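PDB 6WQY: cellulase from Bacteroides salanitronis, which probably hydrolyses internal beta-1,4-glucosidic links of cellulose and related plant polysaccharides, as a broad-specificity endoglucanase of family GH5, the chain described holding its catalytic barrel domain. Local coordinates for residues Ala115-His120 and Leu167-Met172; Met172-Asp177 and Tyr224-Asp229; Val202-Val207 and Pro238-Asp243; Arg217-Pro222 and Asn244-Ala249. One frame throughout, in Å; residues are numbered along the deposited sequence.

Contact 1 of 4, residues Ala115-His120 and Leu167-Met172; sequences AIINIH and LVFEAM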
loop_
_atom_site.group_PDB
_atom_site.type_symbol
_atom_site.label_atom_id
_atom_site.label_comp_id
_atom_site.label_asym_id
_atom_site.label_seq_id
_atom_site.Cartn_x
_atom_site.Cartn_y
_atom_site.Cartn_z
ATOM N N ALA A 115 1.820 -11.021 2.313
ATOM C CA ALA A 115 1.512 -9.954 3.257
ATOM C C ALA A 115 2.528 -8.837 3.143
ATOM O O ALA A 115 3.723 -9.103 2.984
ATOM C CB ALA A 115 1.510 -10.487 4.693
ATOM N N ILE A 116 2.061 -7.595 3.273
ATOM C CA ILE A 116 2.929 -6.425 3.349
ATOM C C ILE A 116 2.662 -5.759 4.692
ATOM O O ILE A 116 1.500 -5.542 5.034
ATOM C CB ILE A 116 2.629 -5.413 2.225
ATOM C CG1 ILE A 116 2.739 -6.054 0.839
ATOM C CG2 ILE A 116 3.559 -4.202 2.348
ATOM C CD1 ILE A 116 2.363 -5.117 -0.295
ATOM N N ILE A 117 3.712 -5.402 5.442
ATOM C CA ILE A 117 3.564 -4.559 6.632
ATOM C C ILE A 117 4.391 -3.293 6.411
ATOM O O ILE A 117 5.374 -3.298 5.667
ATOM C CB ILE A 117 3.971 -5.266 7.939
ATOM C CG1 ILE A 117 5.406 -5.789 7.897
ATOM C CG2 ILE A 117 2.978 -6.386 8.254
ATOM C CD1 ILE A 117 5.890 -6.380 9.205
ATOM N N ASN A 118 4.012 -2.209 7.094
ATOM C CA ASN A 118 4.670 -0.925 6.861
ATOM C C ASN A 118 4.735 -0.110 8.157
ATOM O O ASN A 118 4.442 -0.591 9.255
ATOM C CB ASN A 118 3.982 -0.152 5.717
ATOM C CG ASN A 118 2.661 0.473 6.137
ATOM O OD1 ASN A 118 2.214 0.297 7.275
ATOM N ND2 ASN A 118 2.036 1.190 5.222
ATOM N N ILE A 119 5.195 1.132 8.006
ATOM C CA ILE A 119 4.985 2.226 8.955
ATOM C C ILE A 119 3.978 3.168 8.304
ATOM O O ILE A 119 4.241 3.697 7.216
ATOM C CB ILE A 119 6.303 2.941 9.285
ATOM C CG1 ILE A 119 7.258 2.012 10.034
ATOM C CG2 ILE A 119 6.024 4.219 10.066
ATOM C CD1 ILE A 119 8.623 2.621 10.320
ATOM N N HIS A 120 2.820 3.372 8.949
ATOM C CA HIS A 120 1.694 4.008 8.267
ATOM C C HIS A 120 1.490 5.422 8.786
ATOM O O HIS A 120 2.192 6.348 8.333
ATOM C CB HIS A 120 0.456 3.101 8.302
ATOM C CG HIS A 120 -0.528 3.381 7.223
ATOM N ND1 HIS A 120 -0.374 2.897 5.937
ATOM C CD2 HIS A 120 -1.692 4.074 7.253
ATOM C CE1 HIS A 120 -1.434 3.271 5.236
ATOM N NE2 HIS A 120 -2.243 3.994 6.002
ATOM N N LEU A 167 6.255 -12.554 2.940
ATOM C CA LEU A 167 6.182 -11.335 3.736
ATOM C C LEU A 167 7.098 -10.276 3.146
ATOM O O LEU A 167 8.307 -10.494 2.977
ATOM C CB LEU A 167 6.556 -11.635 5.181
ATOM C CG LEU A 167 6.541 -10.426 6.121
ATOM C CD1 LEU A 167 5.167 -9.769 6.221
ATOM C CD2 LEU A 167 7.016 -10.873 7.511
ATOM N N VAL A 168 6.493 -9.123 2.858
ATOM C CA VAL A 168 7.141 -7.936 2.306
ATOM C C VAL A 168 7.137 -6.842 3.367
ATOM O O VAL A 168 6.151 -6.678 4.091
ATOM C CB VAL A 168 6.334 -7.459 1.079
ATOM C CG1 VAL A 168 6.838 -6.127 0.532
ATOM C CG2 VAL A 168 6.314 -8.513 -0.010
ATOM N N PHE A 169 8.233 -6.081 3.447
ATOM C CA PHE A 169 8.271 -4.870 4.268
ATOM C C PHE A 169 8.198 -3.652 3.342
ATOM O O PHE A 169 8.976 -3.572 2.385
ATOM C CB PHE A 169 9.582 -4.762 5.066
ATOM C CG PHE A 169 9.885 -5.925 5.991
ATOM C CD1 PHE A 169 8.910 -6.757 6.521
ATOM C CD2 PHE A 169 11.210 -6.149 6.333
ATOM C CE1 PHE A 169 9.259 -7.798 7.371
ATOM C CE2 PHE A 169 11.561 -7.185 7.177
ATOM C CZ PHE A 169 10.588 -8.009 7.704
ATOM N N GLU A 170 7.312 -2.701 3.657
ATOM C CA GLU A 170 7.164 -1.435 2.936
ATOM C C GLU A 170 7.607 -0.312 3.872
ATOM O O GLU A 170 7.079 -0.178 4.972
ATOM C CB GLU A 170 5.704 -1.266 2.524
ATOM C CG GLU A 170 5.359 0.073 1.919
ATOM C CD GLU A 170 3.866 0.212 1.718
ATOM O OE1 GLU A 170 3.315 -0.462 0.788
ATOM O OE2 GLU A 170 3.225 0.952 2.490
ATOM N N ALA A 171 8.573 0.497 3.430
ATOM C CA ALA A 171 9.323 1.373 4.328
ATOM C C ALA A 171 8.426 2.310 5.117
ATOM O O ALA A 171 8.661 2.544 6.310
ATOM C CB ALA A 171 10.278 2.211 3.489
ATOM N N MET A 172 7.467 2.931 4.427
ATOM C CA MET A 172 6.585 3.962 4.968
ATOM C C MET A 172 5.465 4.140 3.961
ATOM O O MET A 172 5.421 3.457 2.930
ATOM C CB MET A 172 7.332 5.247 5.293
ATOM C CG MET A 172 8.016 5.903 4.152
ATOM S SD MET A 172 9.354 7.002 4.705
ATOM C CE MET A 172 10.650 5.775 4.908
#
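Asn-118 turns its amide alongside the carboxylate of Glu-170 because its CG sits between the backbone N and the carbonyl carbon (chi1 76°), while the glutamate chain runs extended in the same direction. Asn-118 ND2 donates to Glu-170 OE2 at 3.0 Å, meeting that oxygen on its anti side and well out of the carboxylate plane; the two planes stand 60° apart. Asn-118 ND2 also donates to His-120 ND1 at 3.0 Å, almost exactly in the ring plane. Both amide hydrogens are used, and Asn-118 OD1 takes the N-H of Val-79, so the amide is held against flipping. Arg-76 forms a salt bridge with Glu-170 OE2, and Tyr-306 hydrogen-bonds to Glu-170 OE1. Asn-118 and Glu-170 stand on neighbouring parallel strands of the TIM barrel, 115-118 and 167-170, joined by Val-168 N to Ala-115 O (2.8 Å), Ile-117 N to Val-168 O (3.1 Å) and Glu-170 N to Ile-117 O (2.9 Å). On their face, Ile-116 CG2 presses on Glu-170 CB at 3.6 Å, and its other branch lies beside Val-168. On the opposite face, beta-branched Ile-117 lays CG1 beside Phe-169 CD1, 3.9 Å away, and reaches Ile-156 of helix 139-159.

Contact 2 of 4, residues Met172-Asp177 and Tyr224-Asp229; sequences MNEIHD and YVTNID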
loop_
_atom_site.group_PDB
_atom_site.type_symbol
_atom_site.label_atom_id
_atom_site.label_comp_id
_atom_site.label_asym_id
_atom_site.label_seq_id
_atom_site.Cartn_x
_atom_site.Cartn_y
_atom_site.Cartn_z
ATOM N N MET A 172 7.467 2.931 4.427
ATOM C CA MET A 172 6.585 3.962 4.968
ATOM C C MET A 172 5.465 4.140 3.961
ATOM O O MET A 172 5.421 3.457 2.930
ATOM C CB MET A 172 7.332 5.247 5.293
ATOM C CG MET A 172 8.016 5.903 4.152
ATOM S SD MET A 172 9.354 7.002 4.705
ATOM C CE MET A 172 10.650 5.775 4.908
ATOM N N ASN A 173 4.535 5.048 4.284
ATOM C CA ASN A 173 3.271 5.174 3.564
ATOM C C ASN A 173 3.274 6.378 2.625
ATOM O O ASN A 173 3.849 6.288 1.532
ATOM C CB ASN A 173 2.105 5.170 4.561
ATOM C CG ASN A 173 0.779 5.229 3.861
ATOM O OD1 ASN A 173 0.593 4.555 2.850
ATOM N ND2 ASN A 173 -0.137 6.047 4.364
ATOM N N GLU A 174 2.653 7.494 3.032
ATOM C CA GLU A 174 2.438 8.666 2.183
ATOM C C GLU A 174 3.163 9.839 2.815
ATOM O O GLU A 174 2.684 10.440 3.775
ATOM C CB GLU A 174 0.946 8.965 2.046
ATOM C CG GLU A 174 0.203 7.928 1.254
ATOM C CD GLU A 174 -1.272 8.212 1.062
ATOM O OE1 GLU A 174 -1.825 9.097 1.768
ATOM O OE2 GLU A 174 -1.912 7.575 0.179
ATOM N N ILE A 175 4.332 10.150 2.292
ATOM C CA ILE A 175 5.204 11.164 2.871
ATOM C C ILE A 175 5.016 12.478 2.119
ATOM O O ILE A 175 5.202 12.555 0.894
ATOM C CB ILE A 175 6.664 10.693 2.829
ATOM C CG1 ILE A 175 6.833 9.391 3.642
ATOM C CG2 ILE A 175 7.596 11.795 3.313
ATOM C CD1 ILE A 175 6.394 9.461 5.098
ATOM N N HIS A 176 4.643 13.517 2.869
ATOM C CA HIS A 176 4.520 14.865 2.338
ATOM C C HIS A 176 4.643 15.843 3.501
ATOM O O HIS A 176 4.465 15.478 4.676
ATOM C CB HIS A 176 3.199 15.079 1.588
ATOM C CG HIS A 176 2.003 14.992 2.461
ATOM N ND1 HIS A 176 1.364 16.105 2.958
ATOM C CD2 HIS A 176 1.345 13.916 2.952
ATOM C CE1 HIS A 176 0.354 15.715 3.711
ATOM N NE2 HIS A 176 0.315 14.389 3.722
ATOM N N ASP A 177 4.915 17.100 3.160
ATOM C CA ASP A 177 5.225 18.099 4.176
ATOM C C ASP A 177 4.011 18.748 4.809
ATOM O O ASP A 177 4.183 19.681 5.602
ATOM C CB ASP A 177 6.163 19.169 3.595
ATOM C CG ASP A 177 5.526 20.069 2.547
ATOM O OD1 ASP A 177 4.318 19.953 2.254
ATOM O OD2 ASP A 177 6.267 20.938 2.063
ATOM N N TYR A 224 7.286 10.363 -3.381
ATOM C CA TYR A 224 6.665 11.428 -2.607
ATOM C C TYR A 224 5.149 11.366 -2.714
ATOM O O TYR A 224 4.596 11.288 -3.819
ATOM C CB TYR A 224 7.211 12.784 -3.070
ATOM C CG TYR A 224 6.957 13.907 -2.089
ATOM C CD1 TYR A 224 5.780 14.628 -2.101
ATOM C CD2 TYR A 224 7.930 14.274 -1.160
ATOM C CE1 TYR A 224 5.555 15.656 -1.213
ATOM C CE2 TYR A 224 7.717 15.314 -0.279
ATOM C CZ TYR A 224 6.542 16.022 -0.320
ATOM O OH TYR A 224 6.293 17.071 0.538
ATOM N N VAL A 225 4.500 11.364 -1.542
ATOM C CA VAL A 225 3.052 11.263 -1.346
ATOM C C VAL A 225 2.422 10.155 -2.179
ATOM O O VAL A 225 1.226 10.189 -2.467
ATOM C CB VAL A 225 2.356 12.649 -1.427
ATOM C CG1 VAL A 225 2.145 13.137 -2.856
ATOM C CG2 VAL A 225 1.045 12.659 -0.641
ATOM N N THR A 226 3.193 9.108 -2.481
ATOM C CA THR A 226 2.771 7.985 -3.329
ATOM C C THR A 226 2.140 8.445 -4.644
ATOM O O THR A 226 1.304 7.742 -5.228
ATOM C CB THR A 226 1.908 6.949 -2.601
ATOM O OG1 THR A 226 0.698 7.530 -2.103
ATOM C CG2 THR A 226 2.659 6.314 -1.462
ATOM N N ASN A 227 2.565 9.591 -5.146
ATOM C CA ASN A 227 2.003 10.156 -6.368
ATOM C C ASN A 227 2.790 9.679 -7.583
ATOM O O ASN A 227 4.015 9.764 -7.604
ATOM C CB ASN A 227 2.066 11.676 -6.278
ATOM C CG ASN A 227 1.566 12.338 -7.528
ATOM O OD1 ASN A 227 2.343 12.692 -8.426
ATOM N ND2 ASN A 227 0.262 12.498 -7.627
ATOM N N ILE A 228 2.094 9.169 -8.598
ATOM C CA ILE A 228 2.803 8.619 -9.756
ATOM C C ILE A 228 3.743 9.644 -10.393
ATOM O O ILE A 228 4.906 9.335 -10.692
ATOM C CB ILE A 228 1.826 8.005 -10.773
ATOM C CG1 ILE A 228 1.323 6.655 -10.243
ATOM C CG2 ILE A 228 2.494 7.848 -12.142
ATOM C CD1 ILE A 228 0.230 6.016 -11.063
ATOM N N ASP A 229 3.271 10.867 -10.632
ATOM C CA ASP A 229 4.122 11.834 -11.319
ATOM C C ASP A 229 5.347 12.192 -10.485
ATOM O O ASP A 229 6.473 12.255 -11.002
ATOM C CB ASP A 229 3.322 13.077 -11.693
ATOM C CG ASP A 229 2.434 12.829 -12.878
ATOM O OD1 ASP A 229 2.977 12.630 -13.984
ATOM O OD2 ASP A 229 1.201 12.775 -12.683
HETATM O O HOH W 1 3.610 18.691 -0.115
#
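Tyr-224 lies under the backbone of 175-177, Ile-175 O standing 3.5 Å above the centre of its ring. Farther out the tyrosine hydroxyl accepts the N-H of Asp-177 (N to OH 3.0 Å), a bent bond, and His-176 CB rests on CE1 of the ring. Ile-175 O also receives Val-225 N at 2.8 Å, so one oxygen meets both a ring face and an amide. Next along the chain, Thr-226 CG2 packs against Asn-173 O at 3.2 Å; Thr-226 OG1 donates to Val-225 O at 2.7 Å. A water donates to Tyr-224 OH (3.2 Å) and to Asp-177 OD1 (2.8 Å), and Gln-192 is a second partner of both. A phenylalanine in place of Tyr-224 would keep the ring but would probably leave Asp-177 N and the water without their shared acceptor. Val-225 and Thr-226, both left-handed in backbone, form a turn closed by Asn-227 N on Tyr-224 O, and Asn-227 N-caps helix 228-234. Both loops follow strands, 167-170 and 219-222, at the C-terminal end of the TIM barrel, where GH5 enzymes carry their active site; Leu-196 of helix 191-209 touches Ile-175, and His-251 of strand 246-251 bonds to Glu-174.

Contact 3 of 4, residues Val202-Val207 and Pro238-Asp243; sequences VFVDAV and PQDVVD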
loop_
_atom_site.group_PDB
_atom_site.type_symbol
_atom_site.label_atom_id
_atom_site.label_comp_id
_atom_site.label_asym_id
_atom_site.label_seq_id
_atom_site.Cartn_x
_atom_site.Cartn_y
_atom_site.Cartn_z
ATOM N N VAL A 202 18.042 4.222 4.089
ATOM C CA VAL A 202 18.231 3.842 5.490
ATOM C C VAL A 202 17.426 2.595 5.829
ATOM O O VAL A 202 17.920 1.686 6.510
ATOM C CB VAL A 202 17.876 5.028 6.409
ATOM C CG1 VAL A 202 17.735 4.575 7.857
ATOM C CG2 VAL A 202 18.917 6.136 6.286
ATOM N N PHE A 203 16.168 2.554 5.385
ATOM C CA PHE A 203 15.314 1.383 5.583
ATOM C C PHE A 203 15.915 0.143 4.950
ATOM O O PHE A 203 16.043 -0.897 5.613
ATOM C CB PHE A 203 13.926 1.692 4.998
ATOM C CG PHE A 203 13.128 0.490 4.568
ATOM C CD1 PHE A 203 12.477 -0.321 5.489
ATOM C CD2 PHE A 203 12.995 0.197 3.228
ATOM C CE1 PHE A 203 11.717 -1.405 5.065
ATOM C CE2 PHE A 203 12.238 -0.886 2.810
ATOM C CZ PHE A 203 11.588 -1.674 3.737
ATOM N N VAL A 204 16.291 0.220 3.671
ATOM C CA VAL A 204 16.858 -0.958 3.016
ATOM C C VAL A 204 18.086 -1.439 3.776
ATOM O O VAL A 204 18.223 -2.629 4.095
ATOM C CB VAL A 204 17.184 -0.659 1.543
ATOM C CG1 VAL A 204 17.943 -1.822 0.908
ATOM C CG2 VAL A 204 15.929 -0.358 0.744
ATOM N N ASP A 205 18.996 -0.518 4.094
ATOM C CA ASP A 205 20.230 -0.909 4.766
ATOM C C ASP A 205 19.939 -1.577 6.102
ATOM O O ASP A 205 20.585 -2.566 6.469
ATOM C CB ASP A 205 21.128 0.313 4.977
ATOM C CG ASP A 205 21.681 0.887 3.677
ATOM O OD1 ASP A 205 21.534 0.266 2.616
ATOM O OD2 ASP A 205 22.301 1.980 3.741
ATOM N N ALA A 206 18.995 -1.031 6.864
ATOM C CA ALA A 206 18.701 -1.578 8.180
ATOM C C ALA A 206 18.115 -2.979 8.077
ATOM O O ALA A 206 18.466 -3.862 8.862
ATOM C CB ALA A 206 17.756 -0.650 8.944
ATOM N N VAL A 207 17.209 -3.200 7.120
ATOM C CA VAL A 207 16.631 -4.529 6.939
ATOM C C VAL A 207 17.710 -5.519 6.520
ATOM O O VAL A 207 17.828 -6.612 7.087
ATOM C CB VAL A 207 15.473 -4.479 5.923
ATOM C CG1 VAL A 207 15.000 -5.900 5.586
ATOM C CG2 VAL A 207 14.315 -3.634 6.459
ATOM N N PRO A 238 16.938 2.748 -4.270
ATOM C CA PRO A 238 18.069 2.561 -3.359
ATOM C C PRO A 238 19.050 1.538 -3.897
ATOM O O PRO A 238 18.679 0.630 -4.660
ATOM C CB PRO A 238 17.417 2.037 -2.075
ATOM C CG PRO A 238 16.027 2.592 -2.126
ATOM C CD PRO A 238 15.644 2.540 -3.586
ATOM N N GLN A 239 20.301 1.669 -3.459
ATOM C CA GLN A 239 21.280 0.607 -3.642
ATOM C C GLN A 239 20.924 -0.577 -2.754
ATOM O O GLN A 239 20.364 -0.421 -1.668
ATOM C CB GLN A 239 22.660 1.117 -3.248
ATOM C CG GLN A 239 23.127 2.317 -4.047
ATOM C CD GLN A 239 23.201 2.033 -5.529
ATOM O OE1 GLN A 239 23.962 1.172 -5.974
ATOM N NE2 GLN A 239 22.405 2.755 -6.307
ATOM N N ASP A 240 21.240 -1.778 -3.219
ATOM C CA ASP A 240 20.890 -2.993 -2.499
ATOM C C ASP A 240 22.004 -4.013 -2.672
ATOM O O ASP A 240 22.838 -3.908 -3.572
ATOM C CB ASP A 240 19.536 -3.525 -2.997
ATOM C CG ASP A 240 18.805 -4.386 -1.978
ATOM O OD1 ASP A 240 19.375 -4.690 -0.898
ATOM O OD2 ASP A 240 17.650 -4.751 -2.285
ATOM N N VAL A 241 22.027 -4.983 -1.755
ATOM C CA VAL A 241 23.023 -6.052 -1.768
ATOM C C VAL A 241 22.599 -7.251 -2.606
ATOM O O VAL A 241 23.394 -8.187 -2.785
ATOM C CB VAL A 241 23.302 -6.550 -0.333
ATOM C CG1 VAL A 241 23.831 -5.413 0.527
ATOM C CG2 VAL A 241 22.038 -7.142 0.290
ATOM N N VAL A 242 21.368 -7.267 -3.092
ATOM C CA VAL A 242 20.799 -8.307 -3.929
ATOM C C VAL A 242 20.067 -7.573 -5.039
ATOM O O VAL A 242 19.701 -6.408 -4.895
ATOM C CB VAL A 242 19.834 -9.182 -3.098
ATOM C CG1 VAL A 242 18.751 -8.316 -2.445
ATOM C CG2 VAL A 242 19.223 -10.281 -3.946
ATOM N N ASP A 243 19.880 -8.241 -6.168
ATOM C CA ASP A 243 19.163 -7.624 -7.274
ATOM C C ASP A 243 17.674 -7.954 -7.218
ATOM O O ASP A 243 17.259 -9.001 -6.717
ATOM C CB ASP A 243 19.741 -8.050 -8.622
ATOM C CG ASP A 243 21.173 -7.564 -8.829
ATOM O OD1 ASP A 243 21.560 -6.557 -8.206
ATOM O OD2 ASP A 243 21.898 -8.196 -9.623
#
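A barrel helix, 191-209, meets the loop that leads from helix 228-234 into strand 246-251, on the outer layer of the TIM barrel. The contact is small and hinges on Val-204. Val-204 CG2 lies against the ring of Pro-238, 4.0 Å from Pro-238 CB, the side chains crossing at about a right angle. Val-204 CG1 rests 3.8 Å from the carbonyl oxygen Gln-239 O and 3.7 Å from Asp-240 OD1. A compact, beta-branched valine suits this place: one methyl meets the proline ring and the other the carbonyl and carboxylate oxygens. Asp-240 swings its carboxylate over the valine with CG anti to the backbone N (chi1 -155°). Asp-240 OD1 accepts Val-241 N at 2.8 Å through a bent bond, and OD2 forms a salt bridge with Arg-208, one helical turn beyond Val-204. Were Asp-240 an alanine, Arg-208 would probably lose its carboxylate mate, Val-241 N its acceptor and Val-204 CG1 one of its contacts. Asp-205 OD1 stays 6.4 Å from Asp-240 OD1 and bonds to Gln-201, which also accepts Gln-239 N. Behind Val-204, Pro-238 and Asp-240 lies Leu-246 of strand 246-251, while Phe-203 on the same helix reaches strand 219-222.

Contact 4 of 4, residues Arg217-Pro222 and Asn244-Ala249; sequences RYLGVP and NRLMVA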
loop_
_atom_site.group_PDB
_atom_site.type_symbol
_atom_site.label_atom_id
_atom_site.label_comp_id
_atom_site.label_asym_id
_atom_site.label_seq_id
_atom_site.Cartn_x
_atom_site.Cartn_y
_atom_site.Cartn_z
ATOM N N ARG A 217 14.614 -10.628 1.102
ATOM C CA ARG A 217 13.188 -10.325 1.157
ATOM C C ARG A 217 12.840 -9.217 0.169
ATOM O O ARG A 217 13.617 -8.289 -0.045
ATOM C CB ARG A 217 12.843 -9.857 2.576
ATOM C CG ARG A 217 11.354 -9.684 2.836
ATOM C CD ARG A 217 11.033 -9.324 4.275
ATOM N NE ARG A 217 11.626 -10.234 5.235
ATOM C CZ ARG A 217 11.234 -11.488 5.436
ATOM N NH1 ARG A 217 10.211 -11.991 4.760
ATOM N NH2 ARG A 217 11.882 -12.245 6.318
ATOM N N TYR A 218 11.642 -9.303 -0.437
ATOM C CA TYR A 218 11.145 -8.200 -1.258
ATOM C C TYR A 218 10.708 -7.053 -0.354
ATOM O O TYR A 218 10.045 -7.262 0.672
ATOM C CB TYR A 218 9.967 -8.639 -2.135
ATOM C CG TYR A 218 10.322 -9.666 -3.189
ATOM C CD1 TYR A 218 10.461 -10.995 -2.860
ATOM C CD2 TYR A 218 10.535 -9.296 -4.515
ATOM C CE1 TYR A 218 10.789 -11.940 -3.817
ATOM C CE2 TYR A 218 10.876 -10.231 -5.473
ATOM C CZ TYR A 218 10.990 -11.553 -5.125
ATOM O OH TYR A 218 11.325 -12.509 -6.056
ATOM N N LEU A 219 11.099 -5.841 -0.737
ATOM C CA LEU A 219 10.795 -4.639 0.016
ATOM C C LEU A 219 10.103 -3.628 -0.888
ATOM O O LEU A 219 10.404 -3.541 -2.087
ATOM C CB LEU A 219 12.065 -3.995 0.575
ATOM C CG LEU A 219 13.029 -4.932 1.301
ATOM C CD1 LEU A 219 14.269 -4.161 1.738
ATOM C CD2 LEU A 219 12.379 -5.615 2.489
ATOM N N GLY A 220 9.188 -2.850 -0.304
ATOM C CA GLY A 220 8.529 -1.754 -1.001
ATOM C C GLY A 220 9.074 -0.414 -0.529
ATOM O O GLY A 220 9.287 -0.214 0.664
ATOM N N VAL A 221 9.279 0.494 -1.478
ATOM C CA VAL A 221 9.795 1.834 -1.205
ATOM C C VAL A 221 8.975 2.851 -1.987
ATOM O O VAL A 221 8.810 2.697 -3.204
ATOM C CB VAL A 221 11.303 1.938 -1.513
ATOM C CG1 VAL A 221 12.108 1.282 -0.399
ATOM C CG2 VAL A 221 11.646 1.309 -2.861
ATOM N N PRO A 222 8.453 3.902 -1.332
ATOM C CA PRO A 222 7.580 4.839 -2.037
ATOM C C PRO A 222 8.285 6.083 -2.550
ATOM O O PRO A 222 9.358 6.478 -2.085
ATOM C CB PRO A 222 6.565 5.229 -0.952
ATOM C CG PRO A 222 7.407 5.253 0.307
ATOM C CD PRO A 222 8.353 4.060 0.134
ATOM N N ASN A 244 16.870 -7.048 -7.761
ATOM C CA ASN A 244 15.460 -7.319 -8.058
ATOM C C ASN A 244 14.619 -7.611 -6.825
ATOM O O ASN A 244 13.670 -8.398 -6.903
ATOM C CB ASN A 244 15.331 -8.476 -9.058
ATOM C CG ASN A 244 16.180 -8.276 -10.258
ATOM O OD1 ASN A 244 16.208 -7.165 -10.791
ATOM N ND2 ASN A 244 16.898 -9.312 -10.680
ATOM N N ARG A 245 14.923 -6.958 -5.703
ATOM C CA ARG A 245 14.152 -7.161 -4.485
ATOM C C ARG A 245 13.610 -5.857 -3.924
ATOM O O ARG A 245 13.157 -5.840 -2.770
ATOM C CB ARG A 245 14.952 -7.910 -3.419
ATOM C CG ARG A 245 15.279 -9.358 -3.780
ATOM C CD ARG A 245 14.040 -10.228 -3.819
ATOM N NE ARG A 245 14.344 -11.603 -4.191
ATOM C CZ ARG A 245 14.449 -12.032 -5.445
ATOM N NH1 ARG A 245 14.278 -11.190 -6.467
ATOM N NH2 ARG A 245 14.728 -13.304 -5.692
ATOM N N LEU A 246 13.626 -4.775 -4.699
ATOM C CA LEU A 246 13.027 -3.508 -4.310
ATOM C C LEU A 246 11.923 -3.162 -5.294
ATOM O O LEU A 246 12.144 -3.155 -6.510
ATOM C CB LEU A 246 14.045 -2.372 -4.283
ATOM C CG LEU A 246 15.219 -2.562 -3.338
ATOM C CD1 LEU A 246 16.120 -1.335 -3.403
ATOM C CD2 LEU A 246 14.795 -2.850 -1.911
ATOM N N MET A 247 10.739 -2.857 -4.761
ATOM C CA MET A 247 9.558 -2.560 -5.567
ATOM C C MET A 247 9.089 -1.142 -5.269
ATOM O O MET A 247 8.992 -0.759 -4.097
ATOM C CB MET A 247 8.415 -3.547 -5.261
ATOM C CG MET A 247 8.834 -5.012 -5.236
ATOM S SD MET A 247 7.490 -6.166 -4.999
ATOM C CE MET A 247 6.984 -5.755 -3.335
ATOM N N VAL A 248 8.809 -0.370 -6.312
ATOM C CA VAL A 248 8.329 1.001 -6.148
ATOM C C VAL A 248 6.847 0.975 -5.806
ATOM O O VAL A 248 6.035 0.413 -6.546
ATOM C CB VAL A 248 8.562 1.811 -7.426
ATOM C CG1 VAL A 248 8.156 3.262 -7.236
ATOM C CG2 VAL A 248 10.024 1.714 -7.871
ATOM N N ALA A 249 6.484 1.610 -4.699
ATOM C CA ALA A 249 5.101 1.682 -4.249
ATOM C C ALA A 249 4.476 3.003 -4.670
ATOM O O ALA A 249 5.032 4.060 -4.384
ATOM C CB ALA A 249 5.050 1.577 -2.721
#
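Tyr-218 and Arg-245 pack tightly. The methylene CD of Arg-245 sits 3.4 Å from the centroid of the Tyr-218 ring, only 6° off its normal, a CH-pi contact. The bend at chi2 (-68°) folds the arginine over the phenol, ring and guanidinium planes only 11° apart, with Tyr-218 OH beneath the guanidinium centre. That hydroxyl is badly angled for a bond to Arg-245 NH1 and hydrogen-bonds to Gly-21 O. Next to this pair, the strands are joined by Leu-219 N to Arg-245 O (2.9 Å), Met-247 N to Leu-219 O (2.8 Å), Val-221 N to Met-247 O (2.9 Å) and Ala-249 N to Val-221 O (3.0 Å). Leu-219 CB meets Leu-246 CD2 at 3.9 Å on the face turned to helix 191-209; on the other face Met-247 pairs with Gly-220. The looser, partly exposed end is at Asn-244, a residue type that readily takes its left-handed backbone. Its side chain takes little part in the contact, and Asn-244 O accepts Arg-245 NH1 at 2.9 Å. Glu-22 forms a salt bridge with Arg-245 and hydrogen-bonds to Asn-244 ND2. Strand 219-222, helix 228-234 and strand 246-251 form a beta-alpha-beta unit, the repeating element of a TIM barrel.

Contacts 1 and 4 belong to one barrel wall: strand 167-170 neighbours strand 219-222, with Phe-169 O to Gly-220 N (2.8 Å) and Ala-171 N to Gly-220 O (2.9 Å) as probable hydrogen bonds. Contact 3 lies outside both, Phe-203 CD2 reaching Ala-171 CB at 3.4 Å and Val-204 CG2 reaching Leu-246 CD2 at 3.8 Å. Contact 2 follows contact 1 along the chain and touches it where His-120 CE1 meets Asn-173 ND2 at 3.2 Å; its loops leave the strand ends where GH5 enzymes carry their active site. Contacts 2 and 3 do not touch, their centres about 20 Å apart. Bound magnesium stays away, about 14 Å from the Ile-117 side chain and 11 Å from that of Asp-177.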